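Long-range contacts in aminoacyl-histidine dipeptidase (Vibrio alginolyticus, PDB 3MRU), which probably hydrolyses Xaa-His and other dipeptides as a zinc- or cobalt-dependent metallopeptidase of the M20C family: residues A[195-200]-A[358-363]; A[249-254]-A[267-272]. One frame throughout, in Å; residues are numbered along the deposited sequence.

Contact 1 of 2, residues A[195-200]-A[358-363]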
# COMPACT_ATOMS: atom_id res chain seq x y z
N ASP A 195 21.11 -18.08 -14.18
CA ASP A 195 21.61 -19.42 -13.98
C ASP A 195 23.13 -19.47 -14.12
O ASP A 195 23.67 -19.69 -15.22
CB ASP A 195 20.87 -20.43 -14.85
CG ASP A 195 19.66 -21.02 -14.13
OD1 ASP A 195 19.79 -21.39 -12.93
OD2 ASP A 195 18.58 -21.10 -14.76
N ILE A 196 23.79 -19.29 -12.98
CA ILE A 196 25.25 -19.13 -12.93
C ILE A 196 26.01 -20.37 -12.52
O ILE A 196 25.53 -21.19 -11.72
CB ILE A 196 25.72 -17.94 -12.04
CG1 ILE A 196 25.46 -18.20 -10.55
CG2 ILE A 196 25.07 -16.64 -12.48
CD1 ILE A 196 26.22 -17.29 -9.59
N THR A 197 27.21 -20.45 -13.10
CA THR A 197 28.22 -21.47 -12.77
C THR A 197 29.51 -20.80 -12.24
O THR A 197 29.79 -19.63 -12.55
CB THR A 197 28.55 -22.34 -13.99
OG1 THR A 197 29.01 -21.51 -15.06
CG2 THR A 197 27.31 -23.11 -14.42
N ARG A 198 30.29 -21.55 -11.46
CA ARG A 198 31.41 -20.97 -10.75
C ARG A 198 32.76 -21.60 -11.04
O ARG A 198 32.89 -22.82 -11.12
CB ARG A 198 31.15 -21.04 -9.27
CG ARG A 198 30.16 -20.03 -8.83
CD ARG A 198 29.86 -20.23 -7.40
NE ARG A 198 29.65 -18.94 -6.78
CZ ARG A 198 28.46 -18.43 -6.50
NH1 ARG A 198 28.38 -17.25 -5.92
NH2 ARG A 198 27.35 -19.11 -6.80
N ASP A 199 33.76 -20.74 -11.20
CA ASP A 199 35.16 -21.14 -11.35
C ASP A 199 35.94 -20.68 -10.15
O ASP A 199 35.67 -19.60 -9.61
CB ASP A 199 35.73 -20.57 -12.64
CG ASP A 199 35.02 -21.12 -13.87
OD1 ASP A 199 35.32 -20.63 -14.98
OD2 ASP A 199 34.16 -22.03 -13.73
N ALA A 200 36.90 -21.50 -9.72
CA ALA A 200 37.65 -21.25 -8.49
C ALA A 200 38.53 -20.00 -8.55
O ALA A 200 39.04 -19.60 -9.61
CB ALA A 200 38.48 -22.48 -8.08
N GLU A 358 23.24 -17.39 -4.48
CA GLU A 358 23.47 -18.68 -3.82
C GLU A 358 24.37 -19.44 -4.78
O GLU A 358 24.83 -18.84 -5.76
CB GLU A 358 22.14 -19.42 -3.61
CG GLU A 358 21.25 -19.40 -4.85
CD GLU A 358 20.27 -20.56 -4.88
OE1 GLU A 358 19.03 -20.31 -4.81
OE2 GLU A 358 20.74 -21.73 -4.98
N GLU A 359 24.67 -20.72 -4.52
CA GLU A 359 25.43 -21.46 -5.53
C GLU A 359 24.55 -21.76 -6.74
O GLU A 359 23.50 -22.42 -6.61
CB GLU A 359 26.13 -22.73 -5.00
CG GLU A 359 27.34 -23.13 -5.91
CD GLU A 359 27.76 -24.63 -5.88
OE1 GLU A 359 27.82 -25.23 -4.77
OE2 GLU A 359 28.04 -25.19 -6.98
N ASN A 360 24.96 -21.24 -7.90
CA ASN A 360 24.26 -21.48 -9.19
C ASN A 360 23.06 -20.61 -9.53
O ASN A 360 22.48 -20.76 -10.61
CB ASN A 360 23.89 -22.96 -9.37
CG ASN A 360 25.10 -23.87 -9.34
OD1 ASN A 360 25.94 -23.84 -10.26
ND2 ASN A 360 25.22 -24.68 -8.28
N LYS A 361 22.70 -19.69 -8.64
CA LYS A 361 21.54 -18.83 -8.83
C LYS A 361 21.74 -17.48 -8.18
O LYS A 361 22.04 -17.36 -6.99
CB LYS A 361 20.30 -19.51 -8.24
CG LYS A 361 18.95 -19.10 -8.80
CD LYS A 361 17.88 -19.77 -7.92
CE LYS A 361 16.47 -19.53 -8.41
NZ LYS A 361 16.24 -20.25 -9.71
N VAL A 362 21.58 -16.45 -9.00
CA VAL A 362 21.47 -15.07 -8.56
C VAL A 362 20.07 -14.61 -8.91
O VAL A 362 19.61 -14.80 -10.04
CB VAL A 362 22.44 -14.15 -9.28
CG1 VAL A 362 22.50 -12.81 -8.59
CG2 VAL A 362 23.79 -14.77 -9.29
N THR A 363 19.41 -14.01 -7.94
CA THR A 363 18.02 -13.64 -8.10
C THR A 363 17.77 -12.20 -7.66
O THR A 363 18.08 -11.81 -6.53
CB THR A 363 17.08 -14.66 -7.42
OG1 THR A 363 15.84 -14.03 -7.05
CG2 THR A 363 17.77 -15.34 -6.18

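Contact 2 of 2, residues A[249-254]-A[267-272]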
# COMPACT_ATOMS: atom_id res chain seq x y z
N ARG A 249 36.84 -10.34 -9.17
CA ARG A 249 35.94 -11.43 -9.46
C ARG A 249 34.93 -11.51 -8.34
O ARG A 249 35.22 -11.19 -7.19
CB ARG A 249 36.74 -12.71 -9.52
CG ARG A 249 37.96 -12.62 -10.40
CD ARG A 249 37.59 -12.83 -11.87
NE ARG A 249 36.78 -14.04 -12.09
CZ ARG A 249 37.25 -15.29 -12.00
NH1 ARG A 249 38.53 -15.52 -11.69
NH2 ARG A 249 36.44 -16.33 -12.21
N LEU A 250 33.74 -11.97 -8.70
CA LEU A 250 32.59 -11.83 -7.84
C LEU A 250 32.16 -13.13 -7.19
O LEU A 250 31.94 -14.14 -7.86
CB LEU A 250 31.44 -11.30 -8.69
CG LEU A 250 30.01 -11.16 -8.19
CD1 LEU A 250 29.89 -9.97 -7.28
CD2 LEU A 250 29.14 -10.98 -9.40
N VAL A 251 32.06 -13.12 -5.87
CA VAL A 251 31.55 -14.29 -5.16
C VAL A 251 30.11 -14.16 -4.62
O VAL A 251 29.28 -15.04 -4.82
CB VAL A 251 32.57 -14.83 -4.06
CG1 VAL A 251 33.56 -13.77 -3.60
CG2 VAL A 251 31.85 -15.46 -2.86
N GLU A 252 29.83 -13.03 -4.00
CA GLU A 252 28.62 -12.83 -3.23
C GLU A 252 28.01 -11.43 -3.48
O GLU A 252 28.75 -10.44 -3.60
CB GLU A 252 28.93 -13.05 -1.74
CG GLU A 252 27.77 -12.86 -0.77
CD GLU A 252 26.86 -14.06 -0.71
OE1 GLU A 252 26.33 -14.33 0.39
OE2 GLU A 252 26.68 -14.72 -1.76
N PHE A 253 26.68 -11.36 -3.55
CA PHE A 253 25.94 -10.11 -3.72
C PHE A 253 24.61 -10.25 -2.95
O PHE A 253 23.70 -10.98 -3.36
CB PHE A 253 25.68 -9.83 -5.22
CG PHE A 253 25.45 -8.36 -5.58
CD1 PHE A 253 25.96 -7.84 -6.76
CD2 PHE A 253 24.71 -7.51 -4.75
CE1 PHE A 253 25.75 -6.50 -7.11
CE2 PHE A 253 24.50 -6.18 -5.09
CZ PHE A 253 25.02 -5.68 -6.27
N ARG A 254 24.49 -9.55 -1.83
CA ARG A 254 23.30 -9.62 -1.02
C ARG A 254 22.89 -8.20 -0.69
O ARG A 254 23.70 -7.42 -0.18
CB ARG A 254 23.61 -10.40 0.27
CG ARG A 254 22.44 -10.62 1.25
CD ARG A 254 21.50 -11.73 0.77
NE ARG A 254 22.13 -12.57 -0.26
CZ ARG A 254 22.89 -13.64 -0.02
NH1 ARG A 254 23.42 -14.31 -1.05
NH2 ARG A 254 23.14 -14.05 1.23
N PHE A 267 25.64 -5.52 0.06
CA PHE A 267 27.06 -5.79 0.03
C PHE A 267 27.45 -6.81 -1.01
O PHE A 267 26.66 -7.65 -1.42
CB PHE A 267 27.54 -6.24 1.41
CG PHE A 267 27.19 -7.66 1.76
CD1 PHE A 267 27.89 -8.73 1.19
CD2 PHE A 267 26.20 -7.93 2.69
CE1 PHE A 267 27.59 -10.04 1.52
CE2 PHE A 267 25.89 -9.26 3.04
CZ PHE A 267 26.60 -10.31 2.44
N VAL A 268 28.70 -6.73 -1.42
CA VAL A 268 29.27 -7.68 -2.32
C VAL A 268 30.53 -8.14 -1.63
O VAL A 268 31.22 -7.33 -0.99
CB VAL A 268 29.58 -7.02 -3.70
CG1 VAL A 268 30.83 -6.17 -3.62
CG2 VAL A 268 29.82 -8.06 -4.74
N THR A 269 30.82 -9.43 -1.71
CA THR A 269 32.17 -9.90 -1.40
C THR A 269 32.79 -10.29 -2.73
O THR A 269 32.13 -10.85 -3.59
CB THR A 269 32.25 -11.06 -0.36
OG1 THR A 269 32.06 -12.31 -1.00
CG2 THR A 269 31.21 -10.89 0.76
N VAL A 270 34.05 -9.93 -2.91
CA VAL A 270 34.73 -10.19 -4.16
C VAL A 270 36.13 -10.73 -3.91
O VAL A 270 36.72 -10.51 -2.82
CB VAL A 270 34.84 -8.90 -5.08
CG1 VAL A 270 33.47 -8.24 -5.33
CG2 VAL A 270 35.85 -7.87 -4.53
N ALA A 271 36.66 -11.41 -4.92
CA ALA A 271 38.05 -11.82 -4.98
C ALA A 271 38.80 -10.89 -5.94
O ALA A 271 38.27 -10.50 -6.98
CB ALA A 271 38.13 -13.24 -5.46
N LEU A 272 40.04 -10.55 -5.57
CA LEU A 272 40.95 -9.72 -6.40
C LEU A 272 42.43 -10.01 -6.08
O LEU A 272 42.73 -10.47 -4.97
CB LEU A 272 40.66 -8.21 -6.23
CG LEU A 272 41.25 -7.38 -5.09
CD1 LEU A 272 41.00 -5.92 -5.38
CD2 LEU A 272 40.67 -7.74 -3.73

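Contact 1 of 2, residues A[195-200]-A[358-363]
Arg-198 reaches across to the tight turn at 358-361 and gives an N-H of NH2 to the backbone oxygen of Glu-358, with NH2 to O at 2.7 Å. The donor is tilted 30° from the carbonyl plane, and the oxygen sits at the edge of the guanidinium, slightly out of its plane. The aliphatic part of the arginine passes beside the Glu-359 side chain, CD to CG being 4.1 Å, while the charged atoms of these two residues remain apart. The second link is backbone to backbone: Ile-196 N donates to Asn-360 O over 3.1 Å, arriving from above the carbonyl plane in a rather bent bond. Between these polar links lies a buried apolar contact, in which Ile-196 CD1 meets Val-362 CG2 at 3.5 Å. With CG1 lodged between the backbone N and carbonyl carbon (chi1 69°), the extended remainder of the isoleucine crosses the valine aslant.

Further out, Glu-358 N bonds to Lys-361 O, and Asn-360 takes up a left-handed backbone conformation (phi 83°), as in a type II turn. This turn joins strands 346-358 and 361-370 as a hairpin. Arg-198 is positioned by a bond from NE to Gln-314 O, whereas Thr-197 N bonds to Asp-320 OD2; Phe-316 packs on both Ile-196 and Val-362. The case illustrates how a cationic side chain can hold a hairpin turn without an acidic partner across the contact: the guanidinium meets a carbonyl oxygen, so the bond depends on where the turn places its backbone rather than on a side-chain charge.

Contact 2 of 2, residues A[249-254]-A[267-272]
Arg-249 and Ala-271 open a ladder of backbone hydrogen bonds between two antiparallel strands, with Arg-249 N to Ala-271 O at 2.6 Å and Ala-271 N returning to Arg-249 O. At the other end, Arg-254 and Phe-267 form an equally reciprocal pair. Midway the ladder is interrupted by a classic beta bulge: Val-251 N and Glu-252 N both donate to Thr-269 O, each at 3.2 Å and from the same face of its carbonyl plane. One oxygen thus serves two successive N-H groups, and the register moves by a residue.

A CH-pi contact lies on the face carrying Glu-252, Arg-254 and Phe-267. Arg-254 CB lies over one face of the Phe-267 ring, 4.0 Å from the centroid and offset toward the rim. Phe-267 chi1 is 77°, which tucks CG between its own N and carbonyl carbon and swings the ring across the neighbouring strand; CE1 then meets Glu-252 CG at 3.6 Å.

The charged ends pair with each other along one strand, as a salt bridge of 3.2 Å from Arg-254 NH1 to Glu-252 OE1. At the bulge, Thr-269 OG1 rests against Glu-252 CB and Val-251 CG1.

Apolar contacts occupy the face of Leu-250, Phe-253, Val-268 and Val-270, where Leu-250 CD1 faces Val-270 CG1 and Phe-253 CD1 faces Val-268 CG2, each pair at 4.4 Å. Helix 318-330 packs against this buried face, through Phe-324, whose ring stands nearly perpendicular to that of Phe-253, and Leu-328. Strand 266-273 pairs antiparallel with strand 205-213 on its other side, while strand 249-255 adjoins strand 346-358.

Overall arrangement
Both contacts belong to one mixed sheet, well away from the zinc-binding residues, and their centres lie about 12 Å apart. Contact 2 is a continuous strand pairing broken by one bulge, with a buried apolar face and a partly exposed charged one; contact 1 lies where strand order gives way to a turn, with several exposed residues, and depends on a few individual bonds. Strand 346-358 connects them, since it pairs with strand 249-255 and leads into the hairpin turn of contact 1. Arg-198 adds a direct tie through a weak hydrogen bond from NH1 to Val-251 O, at the bulge. Phe-316 also borders both, packing in contact 1 and bonding through its backbone to Leu-250 in contact 2.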